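Local atomic coordinates of alpha-rhamnosidase (Dictyoglomus thermophilum, PDB entry 6I60), a protein that probably hydrolyses terminal non-reducing alpha-L-rhamnose residues from alpha-L-rhamnosides, acting as a glycoside hydrolase. Residues A[107-117]-A[129-140]; A[672-680]-A[718-727]. One frame throughout, in Å; residues are numbered along the deposited sequence.

Contact 1 of 2, residues A[107-117]-A[129-140]; sequences LEPCKVYFWKV and FSVVNTFETGLM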
loop_
_atom_site.group_PDB
_atom_site.type_symbol
_atom_site.label_atom_id
_atom_site.label_comp_id
_atom_site.label_asym_id
_atom_site.label_seq_id
_atom_site.Cartn_x
_atom_site.Cartn_y
_atom_site.Cartn_z
ATOM N N LEU A 107 2.168 -29.247 -2.007
ATOM C CA LEU A 107 3.230 -28.710 -2.841
ATOM C C LEU A 107 4.595 -28.984 -2.217
ATOM O O LEU A 107 4.729 -29.185 -1.007
ATOM C CB LEU A 107 3.034 -27.209 -3.055
ATOM C CG LEU A 107 1.692 -26.811 -3.672
ATOM C CD1 LEU A 107 1.522 -25.301 -3.655
ATOM C CD2 LEU A 107 1.567 -27.360 -5.088
ATOM N N GLU A 108 5.616 -28.992 -3.066
ATOM C CA GLU A 108 6.972 -29.322 -2.662
ATOM C C GLU A 108 7.921 -28.198 -3.051
ATOM O O GLU A 108 7.653 -27.456 -4.002
ATOM C CB GLU A 108 7.425 -30.642 -3.304
ATOM C CG GLU A 108 6.959 -31.875 -2.542
ATOM C CD GLU A 108 6.901 -33.117 -3.410
ATOM O OE1 GLU A 108 7.462 -34.156 -3.000
ATOM O OE2 GLU A 108 6.295 -33.053 -4.499
ATOM N N PRO A 109 9.033 -28.047 -2.333
ATOM C CA PRO A 109 9.913 -26.897 -2.575
ATOM C C PRO A 109 10.610 -26.968 -3.925
ATOM O O PRO A 109 10.907 -28.045 -4.447
ATOM C CB PRO A 109 10.930 -26.975 -1.428
ATOM C CG PRO A 109 10.330 -27.903 -0.423
ATOM C CD PRO A 109 9.491 -28.860 -1.195
ATOM N N CYS A 110 10.861 -25.785 -4.490
ATOM C CA CYS A 110 11.654 -25.597 -5.706
ATOM C C CYS A 110 11.022 -26.234 -6.940
ATOM O O CYS A 110 11.688 -26.386 -7.967
ATOM C CB CYS A 110 13.082 -26.123 -5.520
ATOM S SG CYS A 110 13.915 -25.473 -4.058
ATOM N N LYS A 111 9.747 -26.600 -6.876
ATOM C CA LYS A 111 9.058 -27.202 -8.007
ATOM C C LYS A 111 8.231 -26.152 -8.737
ATOM O O LYS A 111 7.644 -25.263 -8.112
ATOM C CB LYS A 111 8.164 -28.359 -7.556
ATOM C CG LYS A 111 8.926 -29.631 -7.210
ATOM C CD LYS A 111 8.341 -30.843 -7.921
ATOM C CE LYS A 111 8.579 -32.122 -7.128
ATOM N NZ LYS A 111 9.881 -32.100 -6.405
ATOM N N VAL A 112 8.195 -26.256 -10.063
ATOM C CA VAL A 112 7.391 -25.380 -10.908
ATOM C C VAL A 112 6.115 -26.120 -11.281
ATOM O O VAL A 112 6.164 -27.277 -11.718
ATOM C CB VAL A 112 8.171 -24.946 -12.164
ATOM C CG1 VAL A 112 7.220 -24.546 -13.288
ATOM C CG2 VAL A 112 9.112 -23.801 -11.832
ATOM N N TYR A 113 4.973 -25.462 -11.102
ATOM C CA TYR A 113 3.681 -26.043 -11.422
ATOM C C TYR A 113 3.012 -25.258 -12.544
ATOM O O TYR A 113 3.366 -24.112 -12.831
ATOM C CB TYR A 113 2.767 -26.079 -10.191
ATOM C CG TYR A 113 3.337 -26.862 -9.033
ATOM C CD1 TYR A 113 4.180 -26.257 -8.107
ATOM C CD2 TYR A 113 3.036 -28.205 -8.864
ATOM C CE1 TYR A 113 4.707 -26.972 -7.046
ATOM C CE2 TYR A 113 3.557 -28.928 -7.807
ATOM C CZ TYR A 113 4.392 -28.307 -6.901
ATOM O OH TYR A 113 4.908 -29.028 -5.848
ATOM N N PHE A 114 2.033 -25.901 -13.177
ATOM C CA PHE A 114 1.273 -25.318 -14.271
ATOM C C PHE A 114 -0.210 -25.444 -13.958
ATOM O O PHE A 114 -0.634 -26.387 -13.283
ATOM C CB PHE A 114 1.591 -26.007 -15.609
ATOM C CG PHE A 114 3.064 -26.158 -15.882
ATOM C CD1 PHE A 114 3.787 -27.202 -15.325
ATOM C CD2 PHE A 114 3.727 -25.258 -16.702
ATOM C CE1 PHE A 114 5.139 -27.338 -15.570
ATOM C CE2 PHE A 114 5.080 -25.392 -16.955
ATOM C CZ PHE A 114 5.786 -26.434 -16.388
ATOM N N TRP A 115 -1.002 -24.491 -14.449
ATOM C CA TRP A 115 -2.431 -24.538 -14.178
ATOM C C TRP A 115 -3.207 -23.789 -15.250
ATOM O O TRP A 115 -2.792 -22.716 -15.695
ATOM C CB TRP A 115 -2.759 -23.973 -12.787
ATOM C CG TRP A 115 -2.585 -22.486 -12.636
ATOM C CD1 TRP A 115 -1.416 -21.783 -12.705
ATOM C CD2 TRP A 115 -3.615 -21.526 -12.362
ATOM N NE1 TRP A 115 -1.657 -20.444 -12.499
ATOM C CE2 TRP A 115 -2.998 -20.261 -12.288
ATOM C CE3 TRP A 115 -5.000 -21.613 -12.179
ATOM C CZ2 TRP A 115 -3.718 -19.093 -12.038
ATOM C CZ3 TRP A 115 -5.712 -20.453 -11.930
ATOM C CH2 TRP A 115 -5.070 -19.211 -11.862
ATOM N N LYS A 116 -4.327 -24.378 -15.663
ATOM C CA LYS A 116 -5.318 -23.752 -16.524
ATOM C C LYS A 116 -6.667 -23.777 -15.815
ATOM O O LYS A 116 -6.815 -24.370 -14.742
ATOM C CB LYS A 116 -5.410 -24.462 -17.880
ATOM C CG LYS A 116 -4.190 -25.292 -18.238
ATOM C CD LYS A 116 -4.521 -26.345 -19.284
ATOM C CE LYS A 116 -5.305 -27.499 -18.677
ATOM N NZ LYS A 116 -5.618 -28.549 -19.687
ATOM N N VAL A 117 -7.664 -23.132 -16.417
ATOM C CA VAL A 117 -8.990 -23.086 -15.807
ATOM C C VAL A 117 -10.031 -22.885 -16.900
ATOM O O VAL A 117 -9.794 -22.181 -17.886
ATOM C CB VAL A 117 -9.068 -21.986 -14.718
ATOM C CG1 VAL A 117 -8.981 -20.603 -15.330
ATOM C CG2 VAL A 117 -10.339 -22.130 -13.895
ATOM N N PHE A 129 -10.145 -24.145 -22.363
ATOM C CA PHE A 129 -9.172 -23.999 -21.293
ATOM C C PHE A 129 -8.366 -22.720 -21.476
ATOM O O PHE A 129 -8.115 -22.268 -22.595
ATOM C CB PHE A 129 -8.236 -25.207 -21.250
ATOM C CG PHE A 129 -8.605 -26.225 -20.208
ATOM C CD1 PHE A 129 -8.469 -25.939 -18.860
ATOM C CD2 PHE A 129 -9.085 -27.471 -20.577
ATOM C CE1 PHE A 129 -8.809 -26.874 -17.900
ATOM C CE2 PHE A 129 -9.424 -28.410 -19.623
ATOM C CZ PHE A 129 -9.286 -28.111 -18.283
ATOM N N SER A 130 -7.968 -22.130 -20.353
ATOM C CA SER A 130 -7.141 -20.937 -20.389
ATOM C C SER A 130 -5.721 -21.288 -20.826
ATOM O O SER A 130 -5.331 -22.456 -20.906
ATOM C CB SER A 130 -7.114 -20.266 -19.019
ATOM O OG SER A 130 -6.273 -20.982 -18.131
ATOM N N VAL A 131 -4.939 -20.249 -21.118
ATOM C CA VAL A 131 -3.534 -20.448 -21.442
ATOM C C VAL A 131 -2.799 -20.925 -20.197
ATOM O O VAL A 131 -3.035 -20.431 -19.086
ATOM C CB VAL A 131 -2.926 -19.152 -22.005
ATOM C CG1 VAL A 131 -1.413 -19.152 -21.858
ATOM C CG2 VAL A 131 -3.322 -18.977 -23.464
ATOM N N VAL A 132 -1.918 -21.911 -20.375
ATOM C CA VAL A 132 -1.210 -22.511 -19.250
ATOM C C VAL A 132 -0.401 -21.442 -18.527
ATOM O O VAL A 132 0.477 -20.799 -19.116
ATOM C CB VAL A 132 -0.316 -23.660 -19.729
ATOM C CG1 VAL A 132 0.593 -24.132 -18.605
ATOM C CG2 VAL A 132 -1.169 -24.804 -20.254
ATOM N N ASN A 133 -0.701 -21.242 -17.247
ATOM C CA ASN A 133 0.055 -20.340 -16.397
ATOM C C ASN A 133 1.028 -21.147 -15.539
ATOM O O ASN A 133 1.132 -22.371 -15.652
ATOM C CB ASN A 133 -0.888 -19.494 -15.541
ATOM C CG ASN A 133 -1.219 -18.162 -16.186
ATOM O OD1 ASN A 133 -1.863 -18.110 -17.236
ATOM N ND2 ASN A 133 -0.774 -17.075 -15.563
ATOM N N THR A 134 1.749 -20.452 -14.664
ATOM C CA THR A 134 2.845 -21.074 -13.937
ATOM C C THR A 134 3.024 -20.386 -12.593
ATOM O O THR A 134 2.930 -19.161 -12.501
ATOM C CB THR A 134 4.144 -21.002 -14.755
ATOM O OG1 THR A 134 4.122 -22.004 -15.779
ATOM C CG2 THR A 134 5.370 -21.207 -13.875
ATOM N N PHE A 135 3.263 -21.182 -11.553
ATOM C CA PHE A 135 3.719 -20.655 -10.274
ATOM C C PHE A 135 4.812 -21.565 -9.737
ATOM O O PHE A 135 4.667 -22.791 -9.757
ATOM C CB PHE A 135 2.566 -20.523 -9.265
ATOM C CG PHE A 135 1.908 -21.826 -8.900
ATOM C CD1 PHE A 135 0.914 -22.364 -9.700
ATOM C CD2 PHE A 135 2.264 -22.495 -7.740
ATOM C CE1 PHE A 135 0.300 -23.554 -9.360
ATOM C CE2 PHE A 135 1.654 -23.687 -7.394
ATOM C CZ PHE A 135 0.671 -24.215 -8.204
ATOM N N GLU A 136 5.911 -20.967 -9.286
ATOM C CA GLU A 136 7.062 -21.702 -8.779
ATOM C C GLU A 136 7.154 -21.537 -7.269
ATOM O O GLU A 136 7.052 -20.419 -6.754
ATOM C CB GLU A 136 8.358 -21.219 -9.436
ATOM C CG GLU A 136 9.618 -21.778 -8.789
ATOM C CD GLU A 136 10.848 -21.624 -9.663
ATOM O OE1 GLU A 136 10.707 -21.174 -10.820
ATOM O OE2 GLU A 136 11.959 -21.946 -9.190
ATOM N N THR A 137 7.351 -22.648 -6.568
ATOM C CA THR A 137 7.510 -22.607 -5.123
ATOM C C THR A 137 8.949 -22.267 -4.762
ATOM O O THR A 137 9.891 -22.670 -5.451
ATOM C CB THR A 137 7.112 -23.946 -4.501
ATOM O OG1 THR A 137 7.771 -25.013 -5.192
ATOM C CG2 THR A 137 5.607 -24.149 -4.594
ATOM N N GLY A 138 9.107 -21.551 -3.664
ATOM C CA GLY A 138 10.401 -21.164 -3.173
ATOM C C GLY A 138 11.007 -22.281 -2.367
ATOM O O GLY A 138 10.922 -23.426 -2.745
ATOM N N LEU A 139 11.565 -21.958 -1.206
ATOM C CA LEU A 139 12.194 -22.957 -0.354
ATOM C C LEU A 139 11.207 -23.679 0.492
ATOM O O LEU A 139 11.540 -24.675 1.071
ATOM C CB LEU A 139 13.258 -22.360 0.529
ATOM C CG LEU A 139 14.579 -22.251 -0.198
ATOM C CD1 LEU A 139 15.721 -22.477 0.745
ATOM C CD2 LEU A 139 14.642 -23.277 -1.287
ATOM N N MET A 140 10.011 -23.126 0.575
ATOM C CA MET A 140 8.878 -23.683 1.236
ATOM C C MET A 140 9.041 -23.951 2.677
ATOM O O MET A 140 9.350 -25.049 3.106
ATOM C CB MET A 140 8.385 -24.924 0.523
ATOM C CG MET A 140 7.705 -24.621 -0.781
ATOM S SD MET A 140 5.947 -24.761 -0.574
ATOM C CE MET A 140 5.873 -26.383 0.136
HETATM O O HOH W 1 0.369 -18.734 -11.808
#
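Phe135 lays one face of its ring against Tyr113, its partner in an antiparallel hydrogen-bonded pair, with Tyr113 CB 3.8 Å from the centroid of the Phe135 ring. The two rings run nearly parallel, planes 16° apart, but are slid apart and barely overlap. Phe135 reaches this place because its CG lies between the backbone N and the carbonyl carbon (chi1 62°), which also turns the ring edge toward the face of Trp115 in an offset edge-to-face pair, the planes steeply inclined. Leu107 CD1 touches the same ring at its edge. Trp115 NE1 gives its proton to a water, which donates weakly to Thr134 O. Tyr113, Trp115 and Phe135 form an aromatic cluster on one face of the five-stranded sheet in the N-terminal immunoglobulin-like domain, where Phe53 meets both Trp115 and Phe135 edge-to-face. On the other face, which Phe114 shares, Val112 CG2 packs against Glu136, whose carboxylate forms salt bridges with Arg193 and Arg191. From the loop just before strand 133-137, Val132 CG1 meets Phe114 CB at 3.7 Å. At the far end Lys116 bends at chi3 and brings NZ over the centre of the Phe129 ring, 3.6 Å from its centroid and 6° off the normal, a cation-pi contact; the ammonium also donates to Ile80 O. With a serine in place of Phe129, Lys116 CE and NZ would probably lose their ring surface, leaving the ammonium to Ile80 O and the lysine chain less firmly placed. Ser130 OG accepts from Val117 N at 3.1 Å, and Ser130 N donates to Val117 O.

Contact 2 of 2, residues A[672-680]-A[718-727]; sequences FLKEKAYAS and FTSQTLNTLP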
loop_
_atom_site.group_PDB
_atom_site.type_symbol
_atom_site.label_atom_id
_atom_site.label_comp_id
_atom_site.label_asym_id
_atom_site.label_seq_id
_atom_site.Cartn_x
_atom_site.Cartn_y
_atom_site.Cartn_z
ATOM N N PHE A 672 -23.199 10.060 26.124
ATOM C CA PHE A 672 -22.844 11.120 25.188
ATOM C C PHE A 672 -24.033 11.843 24.572
ATOM O O PHE A 672 -23.897 13.018 24.224
ATOM C CB PHE A 672 -21.966 10.557 24.060
ATOM C CG PHE A 672 -20.664 9.979 24.539
ATOM C CD1 PHE A 672 -19.902 10.642 25.486
ATOM C CD2 PHE A 672 -20.205 8.770 24.045
ATOM C CE1 PHE A 672 -18.705 10.112 25.929
ATOM C CE2 PHE A 672 -19.008 8.235 24.484
ATOM C CZ PHE A 672 -18.258 8.906 25.426
ATOM N N LEU A 673 -25.181 11.190 24.421
ATOM C CA LEU A 673 -26.341 11.854 23.837
ATOM C C LEU A 673 -26.913 12.863 24.827
ATOM O O LEU A 673 -27.309 12.497 25.939
ATOM C CB LEU A 673 -27.399 10.826 23.442
ATOM C CG LEU A 673 -28.600 11.368 22.666
ATOM C CD1 LEU A 673 -28.175 11.858 21.290
ATOM C CD2 LEU A 673 -29.679 10.308 22.552
ATOM N N LYS A 674 -26.958 14.140 24.421
ATOM C CA LYS A 674 -27.397 15.241 25.284
ATOM C C LYS A 674 -28.531 15.989 24.583
ATOM O O LYS A 674 -28.304 17.020 23.944
ATOM C CB LYS A 674 -26.231 16.175 25.621
ATOM C CG LYS A 674 -25.084 15.507 26.361
ATOM C CD LYS A 674 -25.546 14.907 27.674
ATOM C CE LYS A 674 -24.513 13.938 28.228
ATOM N NZ LYS A 674 -25.146 12.839 29.011
ATOM N N GLU A 675 -29.748 15.457 24.702
ATOM C CA GLU A 675 -30.966 16.141 24.275
ATOM C C GLU A 675 -30.991 16.450 22.782
ATOM O O GLU A 675 -31.850 15.943 22.057
ATOM C CB GLU A 675 -31.156 17.434 25.073
ATOM C CG GLU A 675 -32.395 18.222 24.681
ATOM C CD GLU A 675 -32.857 19.168 25.773
ATOM O OE1 GLU A 675 -33.646 20.090 25.468
ATOM O OE2 GLU A 675 -32.433 18.991 26.934
ATOM N N LYS A 676 -30.068 17.293 22.312
ATOM C CA LYS A 676 -30.059 17.718 20.921
ATOM C C LYS A 676 -28.751 17.445 20.191
ATOM O O LYS A 676 -28.705 17.619 18.968
ATOM C CB LYS A 676 -30.382 19.218 20.818
ATOM C CG LYS A 676 -31.834 19.514 20.474
ATOM C CD LYS A 676 -32.127 21.005 20.533
ATOM C CE LYS A 676 -33.392 21.350 19.763
ATOM N NZ LYS A 676 -33.321 22.711 19.161
ATOM N N ALA A 677 -27.699 17.024 20.885
ATOM C CA ALA A 677 -26.421 16.743 20.247
ATOM C C ALA A 677 -25.608 15.845 21.169
ATOM O O ALA A 677 -26.070 15.441 22.240
ATOM C CB ALA A 677 -25.669 18.036 19.915
ATOM N N TYR A 678 -24.388 15.532 20.740
ATOM C CA TYR A 678 -23.458 14.731 21.522
ATOM C C TYR A 678 -22.406 15.635 22.152
ATOM O O TYR A 678 -21.966 16.613 21.539
ATOM C CB TYR A 678 -22.782 13.668 20.650
ATOM C CG TYR A 678 -23.689 12.524 20.248
ATOM C CD1 TYR A 678 -24.669 12.696 19.279
ATOM C CD2 TYR A 678 -23.563 11.271 20.837
ATOM C CE1 TYR A 678 -25.502 11.655 18.909
ATOM C CE2 TYR A 678 -24.390 10.223 20.473
ATOM C CZ TYR A 678 -25.357 10.420 19.508
ATOM O OH TYR A 678 -26.184 9.382 19.142
ATOM N N ALA A 679 -22.004 15.305 23.376
ATOM C CA ALA A 679 -21.028 16.106 24.104
ATOM C C ALA A 679 -20.422 15.253 25.211
ATOM O O ALA A 679 -20.826 14.108 25.434
ATOM C CB ALA A 679 -21.667 17.377 24.669
ATOM N N SER A 680 -19.444 15.827 25.908
ATOM C CA SER A 680 -18.827 15.180 27.061
ATOM C C SER A 680 -18.059 16.195 27.904
ATOM O O SER A 680 -18.633 16.867 28.761
ATOM C CB SER A 680 -17.891 14.054 26.619
ATOM O OG SER A 680 -17.391 13.345 27.740
ATOM N N PHE A 718 -20.756 23.577 22.857
ATOM C CA PHE A 718 -20.506 22.373 23.638
ATOM C C PHE A 718 -20.510 21.115 22.780
ATOM O O PHE A 718 -20.460 20.006 23.321
ATOM C CB PHE A 718 -21.538 22.249 24.761
ATOM C CG PHE A 718 -21.270 23.150 25.932
ATOM C CD1 PHE A 718 -21.706 24.466 25.925
ATOM C CD2 PHE A 718 -20.577 22.686 27.037
ATOM C CE1 PHE A 718 -21.459 25.302 27.000
ATOM C CE2 PHE A 718 -20.326 23.516 28.115
ATOM C CZ PHE A 718 -20.768 24.825 28.095
ATOM N N THR A 719 -20.564 21.263 21.457
ATOM C CA THR A 719 -20.592 20.142 20.526
ATOM C C THR A 719 -19.756 20.499 19.309
ATOM O O THR A 719 -19.870 21.608 18.779
ATOM C CB THR A 719 -22.025 19.804 20.098
ATOM O OG1 THR A 719 -22.771 19.344 21.231
ATOM C CG2 THR A 719 -22.028 18.725 19.023
ATOM N N SER A 720 -18.923 19.565 18.870
ATOM C CA SER A 720 -18.070 19.754 17.709
ATOM C C SER A 720 -18.609 18.950 16.531
ATOM O O SER A 720 -19.591 18.212 16.645
ATOM C CB SER A 720 -16.631 19.350 18.034
ATOM O OG SER A 720 -16.529 17.945 18.189
ATOM N N GLN A 721 -17.952 19.109 15.380
ATOM C CA GLN A 721 -18.273 18.270 14.232
ATOM C C GLN A 721 -17.867 16.823 14.483
ATOM O O GLN A 721 -18.610 15.895 14.145
ATOM C CB GLN A 721 -17.585 18.806 12.978
ATOM C CG GLN A 721 -18.244 20.033 12.379
ATOM C CD GLN A 721 -17.374 20.706 11.336
ATOM O OE1 GLN A 721 -16.441 20.101 10.806
ATOM N NE2 GLN A 721 -17.674 21.965 11.036
ATOM N N THR A 722 -16.688 16.616 15.078
ATOM C CA THR A 722 -16.229 15.264 15.381
ATOM C C THR A 722 -17.211 14.542 16.296
ATOM O O THR A 722 -17.455 13.341 16.134
ATOM C CB THR A 722 -14.836 15.319 16.015
ATOM O OG1 THR A 722 -13.919 15.945 15.105
ATOM C CG2 THR A 722 -14.331 13.923 16.354
ATOM N N LEU A 723 -17.806 15.268 17.245
ATOM C CA LEU A 723 -18.717 14.658 18.206
ATOM C C LEU A 723 -20.030 14.205 17.583
ATOM O O LEU A 723 -20.769 13.456 18.229
ATOM C CB LEU A 723 -19.003 15.635 19.348
ATOM C CG LEU A 723 -17.886 15.843 20.376
ATOM C CD1 LEU A 723 -18.128 17.102 21.195
ATOM C CD2 LEU A 723 -17.752 14.629 21.282
ATOM N N ASN A 724 -20.338 14.621 16.359
ATOM C CA ASN A 724 -21.632 14.323 15.759
ATOM C C ASN A 724 -21.564 13.439 14.522
ATOM O O ASN A 724 -22.492 12.659 14.298
ATOM C CB ASN A 724 -22.363 15.627 15.398
ATOM C CG ASN A 724 -23.217 16.150 16.537
ATOM O OD1 ASN A 724 -23.477 15.444 17.510
ATOM N ND2 ASN A 724 -23.658 17.396 16.421
ATOM N N THR A 725 -20.506 13.538 13.710
ATOM C CA THR A 725 -20.420 12.691 12.522
ATOM C C THR A 725 -20.177 11.232 12.887
ATOM O O THR A 725 -20.600 10.333 12.150
ATOM C CB THR A 725 -19.312 13.178 11.584
ATOM O OG1 THR A 725 -18.031 12.879 12.152
ATOM C CG2 THR A 725 -19.418 14.669 11.354
ATOM N N LEU A 726 -19.503 10.978 14.013
ATOM C CA LEU A 726 -19.155 9.600 14.359
ATOM C C LEU A 726 -20.381 8.772 14.734
ATOM O O LEU A 726 -20.573 7.696 14.140
ATOM C CB LEU A 726 -18.085 9.593 15.458
ATOM C CG LEU A 726 -16.637 9.529 14.968
ATOM C CD1 LEU A 726 -16.239 10.829 14.291
ATOM C CD2 LEU A 726 -15.691 9.215 16.116
ATOM N N PRO A 727 -21.241 9.186 15.674
ATOM C CA PRO A 727 -22.453 8.392 15.931
ATOM C C PRO A 727 -23.429 8.392 14.767
ATOM O O PRO A 727 -24.231 7.456 14.655
ATOM C CB PRO A 727 -23.060 9.058 17.174
ATOM C CG PRO A 727 -22.558 10.448 17.132
ATOM C CD PRO A 727 -21.173 10.364 16.563
#
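Tyr678 meets Pro727 face-on, and no other residue has as much surface buried by this contact. Pro727 CG stands almost exactly above the middle of the phenol ring, 3.5 Å from the centroid of Tyr678 and 7° off the normal, a CH-pi contact made with the flat of the ring. Pro727 CB lies farther along, over the hydroxyl end, 3.5 Å from Tyr678 CZ. Leu673 CA, from the tyrosine's own hairpin, lies over the rim of the opposite face. The torsion that sets CG of Tyr678 anti to its carbonyl carbon (chi1 -72°) sends the ring along the helix toward the proline, and the hydroxyl at its end is hydrogen-bonded to Asn669 OD1. Nearer the backbone, Asn724 brings OD1 to the ring edge at CD1, its amide plane steeply turned, 83° from the ring; the same oxygen accepts a weak, long bond from Tyr678 N at 3.4 Å.

After Tyr678, Ala679, Leu723 and Pro727 have equal shares of buried surface. Leu723 lies one turn before the proline, and its carbonyl O comes within 3.2 Å of Tyr678 CB, while its CD1 branch reaches toward Ala679 CA. Ala679 CB in turn rests near Phe718 O. The tyrosine's carbonyl is also used: Thr719 OG1 donates to Tyr678 O at 2.9 Å, from above the carbonyl plane, and Thr719 OG1 and CG2 both touch Ala677 CB.

Ser720 OG accepts from Leu723 N, a capping bond at the entry to the helix. The arrangement is thus a two-stranded beta-hairpin, a link following helix 651-672, packed along the short helix 722-729 and the residues leading into it, within the (alpha/alpha)6-barrel catalytic domain of bacterial alpha-L-rhamnosidases.

Overall arrangement
Contact 1 and contact 2 illustrate how the domains of a large chain each have their own local packing. Their centres lie about 56 Å apart, with nearest atoms about 41 Å apart, on opposite sides of the centre of the chain, and they share no sheet or helix. Contact 1 closes first along the chain, within the N-terminal immunoglobulin domain, where it pairs neighbouring strands 112-120 and 133-137. Contact 2 opens more than five hundred residues later in the six-hairpin glycosidase domain, joining the hairpin of strands 673-674 and 677-678 to helix 722-729. One is thus strand pairing within a beta domain, the other hairpin-on-helix packing in a helical one, with no direct touch between them.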